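Local coordinates for protein endoribonuclease ToxN (PDB 2XDB) that acts as the toxic endoribonuclease of a type III toxin-antitoxin system, cutting RNA within AAA(U/G) sequences and binding the antitoxin RNA ToxI, at residues T5-Y10 with E94-L99; L66-L71 with L83-F88. All blocks are in the same frame, centred on the assembly; numbering follows the deposited sequence.

How the contacts relate
From the N terminus the chain runs through strand 3-6 into helix 8-17, then lays down strands 35-42 and 45-52 of the sheet before reaching contact 2. There 66-71 and 83-88 pair as the two arms of a beta hairpin, closing a short loop of 11 residues. Strand 80-91 leads on to strand 97-99, which returns to the N-terminal segment in contact 1 and closes a loop of 83 residues, so the hairpin of contact 2 lies wholly within it. The two do not touch: their centres are about 20 Å apart. Each pairs an outermost strand of one antiparallel sheet with its neighbour, contact 2 at strand 69-73 and contact 1 at strand 97-99.

Contact 1: T5-Y10 with E94-L99; sequences TISSKY and EAEVSL. With SO4 (sulfate ion), chain C.
With OG held between the backbone N and the carbonyl carbon (chi1 77°), Ser7 presents its hydroxyl to Glu96, whose side chain folds back at CB-CG (chi2 -47°) to bring OE2 of its carboxylate to that hydroxyl. The contact lies where edge strand 97-99 joins strand 3-6 in the antiparallel sheet of this SH3-clan toxin, just before the latter passes into helix 8-17. Thr5 and Ser98 form a hydrogen-bonded pair, with Thr5 N 2.7 Å from Ser98 O and Ser98 N returning a bond of 2.8 Å to Thr5 O. The Thr5 hydroxyl adds only a weak bond to the same Ser98 carbonyl. Next along, Ile6 and Val97 make a non-hydrogen-bonded pair. Their side chains share one face of the sheet and cross obliquely, Ile6 CG1 lying 3.5 Å from Val97 CG2, and Leu48 of the strand 45-52 packs on both.

Beyond the strand pairing, Ser7 N donates a nearly straight bond (167°) to Glu96 O at 2.9 Å, so Glu96 is gripped through both its backbone and its side chain. Ser7 is also the N-cap residue of helix 8-17: its OG accepts a weak bond from Tyr10 N at 3.5 Å. This one hydroxyl thus serves both the first turn of the helix, weakly, and the carboxylate of Glu96. Tyr10 covers the aliphatic part of Glu96, CB against CB at 3.8 Å, while its own hydroxyl is bonded to Pro91 O and its ring meets Phe160 edge-to-face. Around the turn, Glu94 N makes weak bonds to a sulfate ion that probably comes from the crystallisation liquor. Ser7 OG donates to Glu96 OE2 at 3.0 Å, using the anti lone pair, away from OE1.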
ATOM      1  N   THR A   5      -8.760   2.129   4.251  1.00 44.54           N
ATOM      2  CA  THR A   5      -9.122   0.719   4.231  1.00 47.73           C
ATOM      3  C   THR A   5      -9.837   0.482   2.917  1.00 49.63           C
ATOM      4  O   THR A   5     -10.309   1.429   2.275  1.00 55.18           O
ATOM      5  CB  THR A   5     -10.045   0.308   5.385  1.00 51.59           C
ATOM      6  OG1 THR A   5     -11.286   1.023   5.301  1.00 53.37           O
ATOM      7  CG2 THR A   5      -9.387   0.595   6.704  1.00 53.91           C
ATOM      8  N   ILE A   6      -9.897  -0.775   2.504  1.00 40.94           N
ATOM      9  CA  ILE A   6     -10.546  -1.130   1.254  1.00 46.55           C
ATOM     10  C   ILE A   6     -11.561  -2.226   1.562  1.00 51.71           C
ATOM     11  O   ILE A   6     -11.324  -3.054   2.446  1.00 57.31           O
ATOM     12  CB  ILE A   6      -9.506  -1.587   0.213  1.00 42.16           C
ATOM     13  CG1 ILE A   6      -8.567  -0.430  -0.109  1.00 44.59           C
ATOM     14  CG2 ILE A   6     -10.171  -2.084  -1.060  1.00 44.53           C
ATOM     15  CD1 ILE A   6      -7.346  -0.821  -0.931  1.00 47.72           C
ATOM     16  N   SER A   7     -12.698  -2.222   0.869  1.00 45.49           N
ATOM     17  CA  SER A   7     -13.740  -3.206   1.154  1.00 53.33           C
ATOM     18  C   SER A   7     -13.316  -4.607   0.716  1.00 51.85           C
ATOM     19  O   SER A   7     -12.591  -4.762  -0.258  1.00 52.19           O
ATOM     20  CB  SER A   7     -15.059  -2.811   0.488  1.00 54.96           C
ATOM     21  OG  SER A   7     -15.038  -3.103  -0.893  1.00 56.95           O
ATOM     22  N   SER A   8     -13.769  -5.624   1.436  1.00 52.51           N
ATOM     23  CA  SER A   8     -13.369  -6.996   1.136  1.00 54.46           C
ATOM     24  C   SER A   8     -13.891  -7.446  -0.204  1.00 56.29           C
ATOM     25  O   SER A   8     -13.197  -8.133  -0.949  1.00 58.68           O
ATOM     26  CB  SER A   8     -13.887  -7.937   2.200  1.00 51.85           C
ATOM     27  OG  SER A   8     -14.080  -7.202   3.387  1.00 68.21           O
ATOM     28  N   LYS A   9     -15.124  -7.060  -0.502  1.00 53.73           N
ATOM     29  CA  LYS A   9     -15.767  -7.465  -1.742  1.00 57.11           C
ATOM     30  C   LYS A   9     -14.873  -7.095  -2.923  1.00 54.74           C
ATOM     31  O   LYS A   9     -14.621  -7.919  -3.799  1.00 54.41           O
ATOM     32  CB  LYS A   9     -17.156  -6.827  -1.861  1.00 68.00           C
ATOM     33  CG  LYS A   9     -17.882  -6.706  -0.521  1.00 86.11           C
ATOM     34  CD  LYS A   9     -17.252  -5.597   0.351  1.00 95.46           C
ATOM     35  CE  LYS A   9     -17.475  -5.808   1.854  1.00 92.19           C
ATOM     36  NZ  LYS A   9     -16.945  -4.666   2.658  1.00 83.29           N
ATOM     37  N   TYR A  10     -14.374  -5.860  -2.914  1.00 51.11           N
ATOM     38  CA  TYR A  10     -13.456  -5.381  -3.938  1.00 45.77           C
ATOM     39  C   TYR A  10     -12.142  -6.167  -3.956  1.00 47.64           C
ATOM     40  O   TYR A  10     -11.679  -6.588  -5.014  1.00 57.43           O
ATOM     41  CB  TYR A  10     -13.171  -3.889  -3.750  1.00 45.41           C
ATOM     42  CG  TYR A  10     -12.397  -3.283  -4.893  1.00 46.04           C
ATOM     43  CD1 TYR A  10     -12.983  -3.108  -6.133  1.00 47.72           C
ATOM     44  CD2 TYR A  10     -11.079  -2.888  -4.733  1.00 49.83           C
ATOM     45  CE1 TYR A  10     -12.279  -2.557  -7.181  1.00 51.29           C
ATOM     46  CE2 TYR A  10     -10.369  -2.327  -5.775  1.00 46.85           C
ATOM     47  CZ  TYR A  10     -10.967  -2.172  -6.994  1.00 52.28           C
ATOM     48  OH  TYR A  10     -10.264  -1.621  -8.038  1.00 54.70           O
ATOM     49  N   GLU A  94     -13.122   4.630  -6.050  1.00 44.51           N
ATOM     50  CA  GLU A  94     -13.299   5.467  -4.852  1.00 52.14           C
ATOM     51  C   GLU A  94     -14.397   4.992  -3.896  1.00 51.29           C
ATOM     52  O   GLU A  94     -14.244   5.092  -2.683  1.00 54.75           O
ATOM     53  CB  GLU A  94     -13.491   6.938  -5.218  1.00 59.32           C
ATOM     54  CG  GLU A  94     -12.464   7.412  -6.225  1.00 78.47           C
ATOM     55  CD  GLU A  94     -11.922   8.797  -5.939  1.00 92.98           C
ATOM     56  OE1 GLU A  94     -11.989   9.257  -4.776  1.00 95.77           O
ATOM     57  OE2 GLU A  94     -11.404   9.414  -6.893  1.00 98.83           O
ATOM     58  N   ALA A  95     -15.489   4.467  -4.440  1.00 46.59           N
ATOM     59  CA  ALA A  95     -16.579   3.961  -3.610  1.00 46.67           C
ATOM     60  C   ALA A  95     -16.227   2.709  -2.815  1.00 54.69           C
ATOM     61  O   ALA A  95     -16.919   2.387  -1.858  1.00 56.39           O
ATOM     62  CB  ALA A  95     -17.823   3.700  -4.448  1.00 38.50           C
ATOM     63  N   GLU A  96     -15.181   1.985  -3.216  1.00 54.55           N
ATOM     64  CA  GLU A  96     -14.813   0.760  -2.507  1.00 50.01           C
ATOM     65  C   GLU A  96     -13.684   0.999  -1.500  1.00 51.76           C
ATOM     66  O   GLU A  96     -13.116   0.063  -0.924  1.00 53.87           O
ATOM     67  CB  GLU A  96     -14.423  -0.329  -3.493  1.00 51.29           C
ATOM     68  CG  GLU A  96     -15.531  -0.720  -4.445  1.00 61.40           C
ATOM     69  CD  GLU A  96     -16.857  -0.941  -3.749  1.00 65.34           C
ATOM     70  OE1 GLU A  96     -17.897  -0.538  -4.316  1.00 70.29           O
ATOM     71  OE2 GLU A  96     -16.865  -1.509  -2.642  1.00 64.17           O
ATOM     72  N   VAL A  97     -13.388   2.271  -1.268  1.00 44.05           N
ATOM     73  CA  VAL A  97     -12.237   2.662  -0.484  1.00 41.54           C
ATOM     74  C   VAL A  97     -12.648   3.643   0.597  1.00 47.55           C
ATOM     75  O   VAL A  97     -13.643   4.330   0.458  1.00 52.36           O
ATOM     76  CB  VAL A  97     -11.215   3.307  -1.401  1.00 42.11           C
ATOM     77  CG1 VAL A  97     -10.727   4.619  -0.838  1.00 25.15           C
ATOM     78  CG2 VAL A  97     -10.096   2.326  -1.687  1.00 46.56           C
ATOM     79  N   SER A  98     -11.893   3.722   1.682  1.00 50.78           N
ATOM     80  CA  SER A  98     -12.361   4.533   2.792  1.00 53.89           C
ATOM     81  C   SER A  98     -11.246   5.029   3.707  1.00 54.49           C
ATOM     82  O   SER A  98     -10.499   4.227   4.267  1.00 57.86           O
ATOM     83  CB  SER A  98     -13.386   3.738   3.591  1.00 54.48           C
ATOM     84  OG  SER A  98     -13.906   4.520   4.641  1.00 65.77           O
ATOM     85  N   LEU A  99     -11.134   6.350   3.849  1.00 43.85           N
ATOM     86  CA  LEU A  99     -10.119   6.944   4.713  1.00 43.63           C
ATOM     87  C   LEU A  99     -10.308   6.500   6.160  1.00 47.83           C
ATOM     88  O   LEU A  99     -11.435   6.403   6.628  1.00 51.04           O
ATOM     89  CB  LEU A  99     -10.211   8.468   4.667  1.00 40.66           C
ATOM     90  CG  LEU A  99      -9.666   9.237   3.463  1.00 45.88           C
ATOM     91  CD1 LEU A  99     -10.162  10.669   3.481  1.00 42.10           C
ATOM     92  CD2 LEU A  99      -8.149   9.223   3.449  1.00 47.26           C
TER
HETATM   93  S   SO4 C1163     -13.650   6.864  -9.232  1.00102.73           S
HETATM   94  O1  SO4 C1163     -14.104   6.901 -10.618  1.00104.12           O
HETATM   95  O2  SO4 C1163     -13.270   8.214  -8.831  1.00101.36           O
HETATM   96  O3  SO4 C1163     -14.731   6.383  -8.373  1.00104.05           O
HETATM   97  O4  SO4 C1163     -12.497   5.974  -9.117  1.00 99.33           O

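Contact 2: L66-L71 with L83-F88. With nucleotides of chain B.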
ATOM      1  N   LEU A  66      12.752  -0.922  -5.213  1.00 60.36           N
ATOM      2  CA  LEU A  66      11.526  -0.515  -5.885  1.00 55.70           C
ATOM      3  C   LEU A  66      10.287  -1.236  -5.327  1.00 52.72           C
ATOM      4  O   LEU A  66       9.170  -0.736  -5.443  1.00 58.62           O
ATOM      5  CB  LEU A  66      11.657  -0.793  -7.385  1.00 49.76           C
ATOM      6  CG  LEU A  66      11.627   0.422  -8.299  1.00 54.84           C
ATOM      7  CD1 LEU A  66      11.504   1.672  -7.465  1.00 61.89           C
ATOM      8  CD2 LEU A  66      12.856   0.468  -9.171  1.00 50.77           C
ATOM      9  N   SER A  67      10.489  -2.406  -4.728  1.00 40.99           N
ATOM     10  CA  SER A  67       9.393  -3.228  -4.230  1.00 49.78           C
ATOM     11  C   SER A  67       8.837  -2.737  -2.897  1.00 53.28           C
ATOM     12  O   SER A  67       7.650  -2.870  -2.605  1.00 57.24           O
ATOM     13  CB  SER A  67       9.878  -4.660  -4.053  1.00 54.89           C
ATOM     14  OG  SER A  67      10.655  -5.047  -5.166  1.00 65.74           O
ATOM     15  N   CYS A  68       9.715  -2.170  -2.089  1.00 52.76           N
ATOM     16  CA  CYS A  68       9.412  -1.876  -0.704  1.00 49.77           C
ATOM     17  C   CYS A  68       9.941  -0.502  -0.369  1.00 53.76           C
ATOM     18  O   CYS A  68      11.032  -0.134  -0.783  1.00 67.64           O
ATOM     19  CB  CYS A  68      10.118  -2.897   0.207  1.00 38.42           C
ATOM     20  SG  CYS A  68       9.747  -4.614  -0.201  1.00 82.04           S
ATOM     21  N   PHE A  69       9.178   0.256   0.393  1.00 47.76           N
ATOM     22  CA  PHE A  69       9.727   1.439   1.008  1.00 46.08           C
ATOM     23  C   PHE A  69       9.664   1.253   2.521  1.00 46.36           C
ATOM     24  O   PHE A  69       8.573   1.206   3.097  1.00 47.61           O
ATOM     25  CB  PHE A  69       8.953   2.678   0.560  1.00 44.80           C
ATOM     26  CG  PHE A  69       9.463   3.951   1.157  1.00 49.63           C
ATOM     27  CD1 PHE A  69      10.589   4.567   0.643  1.00 51.67           C
ATOM     28  CD2 PHE A  69       8.825   4.529   2.238  1.00 51.58           C
ATOM     29  CE1 PHE A  69      11.068   5.741   1.199  1.00 52.85           C
ATOM     30  CE2 PHE A  69       9.292   5.709   2.793  1.00 52.81           C
ATOM     31  CZ  PHE A  69      10.416   6.315   2.274  1.00 52.11           C
ATOM     32  N   LYS A  70      10.824   1.116   3.159  1.00 43.70           N
ATOM     33  CA  LYS A  70      10.872   0.929   4.610  1.00 47.84           C
ATOM     34  C   LYS A  70      10.430   2.177   5.392  1.00 49.03           C
ATOM     35  O   LYS A  70      10.759   3.301   5.032  1.00 55.65           O
ATOM     36  CB  LYS A  70      12.280   0.528   5.038  1.00 56.57           C
ATOM     37  CG  LYS A  70      12.548  -0.968   5.126  1.00 65.69           C
ATOM     38  CD  LYS A  70      13.992  -1.220   5.557  1.00 74.65           C
ATOM     39  CE  LYS A  70      14.155  -2.518   6.340  1.00 80.88           C
ATOM     40  NZ  LYS A  70      15.587  -2.783   6.698  1.00 82.79           N
ATOM     41  N   LEU A  71       9.689   1.973   6.467  1.00 45.02           N
ATOM     42  CA  LEU A  71       9.255   3.068   7.329  1.00 47.39           C
ATOM     43  C   LEU A  71      10.010   3.043   8.653  1.00 54.73           C
ATOM     44  O   LEU A  71      10.254   1.978   9.211  1.00 65.30           O
ATOM     45  CB  LEU A  71       7.760   2.930   7.626  1.00 46.06           C
ATOM     46  CG  LEU A  71       6.762   3.552   6.648  1.00 49.35           C
ATOM     47  CD1 LEU A  71       7.392   3.785   5.303  1.00 51.06           C
ATOM     48  CD2 LEU A  71       5.513   2.701   6.520  1.00 46.43           C
ATOM     49  N   LEU A  83       6.824  -1.497   6.553  1.00 42.40           N
ATOM     50  CA  LEU A  83       7.137  -1.019   5.217  1.00 41.41           C
ATOM     51  C   LEU A  83       5.913  -0.945   4.346  1.00 44.50           C
ATOM     52  O   LEU A  83       4.933  -1.625   4.608  1.00 53.47           O
ATOM     53  CB  LEU A  83       8.196  -1.900   4.552  1.00 44.58           C
ATOM     54  CG  LEU A  83       7.882  -3.358   4.223  1.00 43.96           C
ATOM     55  CD1 LEU A  83       6.950  -3.453   3.032  1.00 38.49           C
ATOM     56  CD2 LEU A  83       9.185  -4.083   3.929  1.00 41.60           C
ATOM     57  N   ILE A  84       5.976  -0.097   3.322  1.00 46.90           N
ATOM     58  CA  ILE A  84       4.927  -0.005   2.322  1.00 41.21           C
ATOM     59  C   ILE A  84       5.249  -1.031   1.247  1.00 45.01           C
ATOM     60  O   ILE A  84       6.322  -0.989   0.651  1.00 52.20           O
ATOM     61  CB  ILE A  84       4.907   1.376   1.676  1.00 36.48           C
ATOM     62  CG1 ILE A  84       4.695   2.467   2.717  1.00 35.14           C
ATOM     63  CG2 ILE A  84       3.823   1.455   0.629  1.00 41.61           C
ATOM     64  CD1 ILE A  84       4.752   3.878   2.120  1.00 35.14           C
ATOM     65  N   ASN A  85       4.344  -1.972   1.007  1.00 41.44           N
ATOM     66  CA  ASN A  85       4.618  -3.015   0.026  1.00 39.04           C
ATOM     67  C   ASN A  85       4.185  -2.608  -1.383  1.00 45.59           C
ATOM     68  O   ASN A  85       3.165  -3.069  -1.901  1.00 49.25           O
ATOM     69  CB  ASN A  85       3.970  -4.320   0.443  1.00 37.46           C
ATOM     70  CG  ASN A  85       4.950  -5.466   0.472  1.00 49.15           C
ATOM     71  OD1 ASN A  85       5.931  -5.483  -0.271  1.00 55.42           O
ATOM     72  ND2 ASN A  85       4.690  -6.437   1.335  1.00 52.11           N
ATOM     73  N   LEU A  86       4.969  -1.726  -1.992  1.00 36.94           N
ATOM     74  CA  LEU A  86       4.647  -1.201  -3.304  1.00 40.27           C
ATOM     75  C   LEU A  86       4.333  -2.278  -4.357  1.00 45.78           C
ATOM     76  O   LEU A  86       3.490  -2.067  -5.226  1.00 48.06           O
ATOM     77  CB  LEU A  86       5.781  -0.295  -3.793  1.00 34.14           C
ATOM     78  CG  LEU A  86       6.008   0.928  -2.919  1.00 35.62           C
ATOM     79  CD1 LEU A  86       7.237   1.664  -3.376  1.00 28.94           C
ATOM     80  CD2 LEU A  86       4.782   1.843  -2.933  1.00 36.38           C
ATOM     81  N   LYS A  87       5.009  -3.421  -4.296  1.00 39.97           N
ATOM     82  CA  LYS A  87       4.840  -4.417  -5.354  1.00 41.63           C
ATOM     83  C   LYS A  87       3.466  -5.058  -5.351  1.00 43.38           C
ATOM     84  O   LYS A  87       3.100  -5.755  -6.289  1.00 46.06           O
ATOM     85  CB  LYS A  87       5.938  -5.484  -5.311  1.00 41.70           C
ATOM     86  CG  LYS A  87       6.087  -6.233  -4.025  1.00 43.60           C
ATOM     87  CD  LYS A  87       7.192  -7.271  -4.203  1.00 54.98           C
ATOM     88  CE  LYS A  87       7.214  -8.312  -3.103  1.00 54.31           C
ATOM     89  NZ  LYS A  87       7.474  -7.660  -1.789  1.00 63.87           N
ATOM     90  N   PHE A  88       2.697  -4.811  -4.298  1.00 46.09           N
ATOM     91  CA  PHE A  88       1.314  -5.269  -4.267  1.00 43.35           C
ATOM     92  C   PHE A  88       0.316  -4.133  -4.184  1.00 47.14           C
ATOM     93  O   PHE A  88      -0.768  -4.318  -3.658  1.00 58.76           O
ATOM     94  CB  PHE A  88       1.084  -6.214  -3.102  1.00 40.88           C
ATOM     95  CG  PHE A  88       2.020  -7.363  -3.089  1.00 45.17           C
ATOM     96  CD1 PHE A  88       2.747  -7.669  -1.953  1.00 47.98           C
ATOM     97  CD2 PHE A  88       2.196  -8.131  -4.222  1.00 48.91           C
ATOM     98  CE1 PHE A  88       3.624  -8.731  -1.948  1.00 48.93           C
ATOM     99  CE2 PHE A  88       3.074  -9.200  -4.219  1.00 51.76           C
ATOM    100  CZ  PHE A  88       3.792  -9.493  -3.082  1.00 47.32           C
TER
ATOM    101  P     U B   2       5.042 -11.435   3.685  1.00 72.51           P
ATOM    102  OP1   U B   2       6.372 -11.850   4.167  1.00 65.32           O
ATOM    103  OP2   U B   2       4.673  -9.999   3.695  1.00 81.56           O
ATOM    104  O5'   U B   2       4.838 -12.043   2.240  1.00 82.06           O
ATOM    105  C5'   U B   2       5.132 -13.397   1.941  1.00 69.07           C
ATOM    106  C4'   U B   2       4.773 -13.706   0.512  1.00 59.77           C
ATOM    107  O4'   U B   2       3.334 -13.642   0.326  1.00 60.82           O
ATOM    108  C3'   U B   2       5.324 -12.733  -0.513  1.00 55.99           C
ATOM    109  O3'   U B   2       6.664 -13.023  -0.844  1.00 57.96           O
ATOM    110  C2'   U B   2       4.373 -12.912  -1.677  1.00 59.43           C
ATOM    111  O2'   U B   2       4.696 -14.110  -2.357  1.00 68.12           O
ATOM    112  C1'   U B   2       3.044 -13.128  -0.958  1.00 62.14           C
ATOM    113  N1    U B   2       2.220 -11.909  -0.786  1.00 68.19           N
ATOM    114  C2    U B   2       1.412 -11.509  -1.823  1.00 70.35           C
ATOM    115  O2    U B   2       1.372 -12.105  -2.876  1.00 76.87           O
ATOM    116  N3    U B   2       0.666 -10.385  -1.593  1.00 72.16           N
ATOM    117  C4    U B   2       0.633  -9.632  -0.439  1.00 75.58           C
ATOM    118  O4    U B   2      -0.097  -8.643  -0.364  1.00 73.96           O
ATOM    119  C5    U B   2       1.491 -10.115   0.593  1.00 78.34           C
ATOM    120  C6    U B   2       2.231 -11.207   0.390  1.00 75.22           C
ATOM    121  P     A B   5      13.838  -6.686  -3.739  1.00 82.98           P
ATOM    122  OP1   A B   5      13.806  -5.347  -3.102  1.00 81.66           O
ATOM    123  OP2   A B   5      12.589  -7.475  -3.841  1.00 89.07           O
ATOM    124  O5'   A B   5      14.534  -6.568  -5.162  1.00 72.63           O
ATOM    125  C5'   A B   5      14.984  -7.681  -5.916  1.00 70.56           C
ATOM    126  C4'   A B   5      14.695  -7.482  -7.385  1.00 74.14           C
ATOM    127  O4'   A B   5      13.753  -6.391  -7.563  1.00 75.48           O
ATOM    128  C3'   A B   5      15.873  -7.098  -8.261  1.00 72.46           C
ATOM    129  O3'   A B   5      16.634  -8.219  -8.655  1.00 73.42           O
ATOM    130  C2'   A B   5      15.195  -6.417  -9.437  1.00 77.40           C
ATOM    131  O2'   A B   5      14.610  -7.398 -10.285  1.00 80.30           O
ATOM    132  C1'   A B   5      14.064  -5.670  -8.732  1.00 75.10           C
ATOM    133  N9    A B   5      14.429  -4.295  -8.329  1.00 75.09           N
ATOM    134  C8    A B   5      14.348  -3.761  -7.064  1.00 76.31           C
ATOM    135  N7    A B   5      14.714  -2.505  -6.981  1.00 74.64           N
ATOM    136  C5    A B   5      15.048  -2.181  -8.288  1.00 72.15           C
ATOM    137  C6    A B   5      15.513  -0.988  -8.860  1.00 66.94           C
ATOM    138  N6    A B   5      15.726   0.136  -8.159  1.00 61.29           N
ATOM    139  N1    A B   5      15.744  -0.997 -10.191  1.00 63.72           N
ATOM    140  C2    A B   5      15.526  -2.120 -10.884  1.00 63.55           C
ATOM    141  N3    A B   5      15.092  -3.301 -10.459  1.00 69.42           N
ATOM    142  C4    A B   5      14.871  -3.266  -9.133  1.00 73.09           C
ATOM    143  P     U B   3       7.537 -11.972  -1.661  1.00 72.60           P
ATOM    144  OP1   U B   3       7.045 -10.626  -1.277  1.00 75.14           O
ATOM    145  OP2   U B   3       7.483 -12.384  -3.081  1.00 76.39           O
ATOM    146  O5'   U B   3       8.960 -12.215  -1.007  1.00 71.54           O
ATOM    147  C5'   U B   3       9.207 -11.645   0.269  1.00 77.06           C
ATOM    148  C4'   U B   3      10.039 -12.551   1.135  1.00 82.69           C
ATOM    149  O4'   U B   3       9.233 -13.642   1.644  1.00 93.67           O
ATOM    150  C3'   U B   3      11.192 -13.242   0.441  1.00 82.28           C
ATOM    151  O3'   U B   3      12.306 -12.384   0.297  1.00 85.56           O
ATOM    152  C2'   U B   3      11.449 -14.432   1.353  1.00 88.45           C
ATOM    153  O2'   U B   3      12.153 -14.021   2.513  1.00 90.71           O
ATOM    154  C1'   U B   3      10.030 -14.799   1.781  1.00 98.17           C
ATOM    155  N1    U B   3       9.434 -15.875   0.970  1.00112.01           N
ATOM    156  C2    U B   3       8.337 -16.518   1.504  1.00121.12           C
ATOM    157  O2    U B   3       7.857 -16.231   2.589  1.00125.00           O
ATOM    158  N3    U B   3       7.812 -17.510   0.721  1.00122.42           N
ATOM    159  C4    U B   3       8.269 -17.916  -0.513  1.00122.18           C
ATOM    160  O4    U B   3       7.679 -18.829  -1.088  1.00121.60           O
ATOM    161  C5    U B   3       9.414 -17.202  -0.998  1.00120.31           C
ATOM    162  C6    U B   3       9.946 -16.228  -0.256  1.00115.90           C
TER
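Phe69 and Ile84 lie side by side and point the same way, with Phe69 CD2 4.1 Å from Ile84 CD1, while Leu71 is set at about a right angle to Ile84 and meets its CG1 through CD2 at 3.9 Å. All three are buried on one side of the sheet, where helix 125-140 packs on Phe69, helix 109-123 on Leu71, and strand 45-52 reaches both Leu71 and Ile84. Two backbone bonds hold Phe69 and Ile84 in register: Phe69 N to Ile84 O at 3.1 Å and the return bond from Ile84 N to Phe69 O, each at 165°. On the other side of the sheet Leu83 turns its CD2 to Cys68 CB and its CB to Lys70 CA.

After Ile84 the backbone makes an inverse gamma turn centred on Asn85, followed by a short 3-10 segment, which brings Lys87 N to Ser67 O at 3.2 Å, in the carbonyl plane on a lone pair. The Lys87 chain runs out along Ser67, CD near its CB, and then bends at its last torsion (chi4 -62°). Lys87 NZ thereby donates to Asn85 OD1 at 3.1 Å and lies 3.0 Å from OP1 of U3 of chain B.

The RNA spreads over this end of the contact. Ser67 OG makes a weak bond to the phosphate of A5 of chain B, and Leu66 lies against the adenine. The Phe88 ring is sandwiched, with Lys87 CG over one face and N3 of U2 of chain B 3.3 Å above the other. The contact is thus a beta hairpin packed against helices 109-123 and 125-140 on its Phe69, Leu71 and Ile84 side, whose irregular end meets bound RNA as part of the RNA-binding surface of this ToxN/AbiQ family toxin.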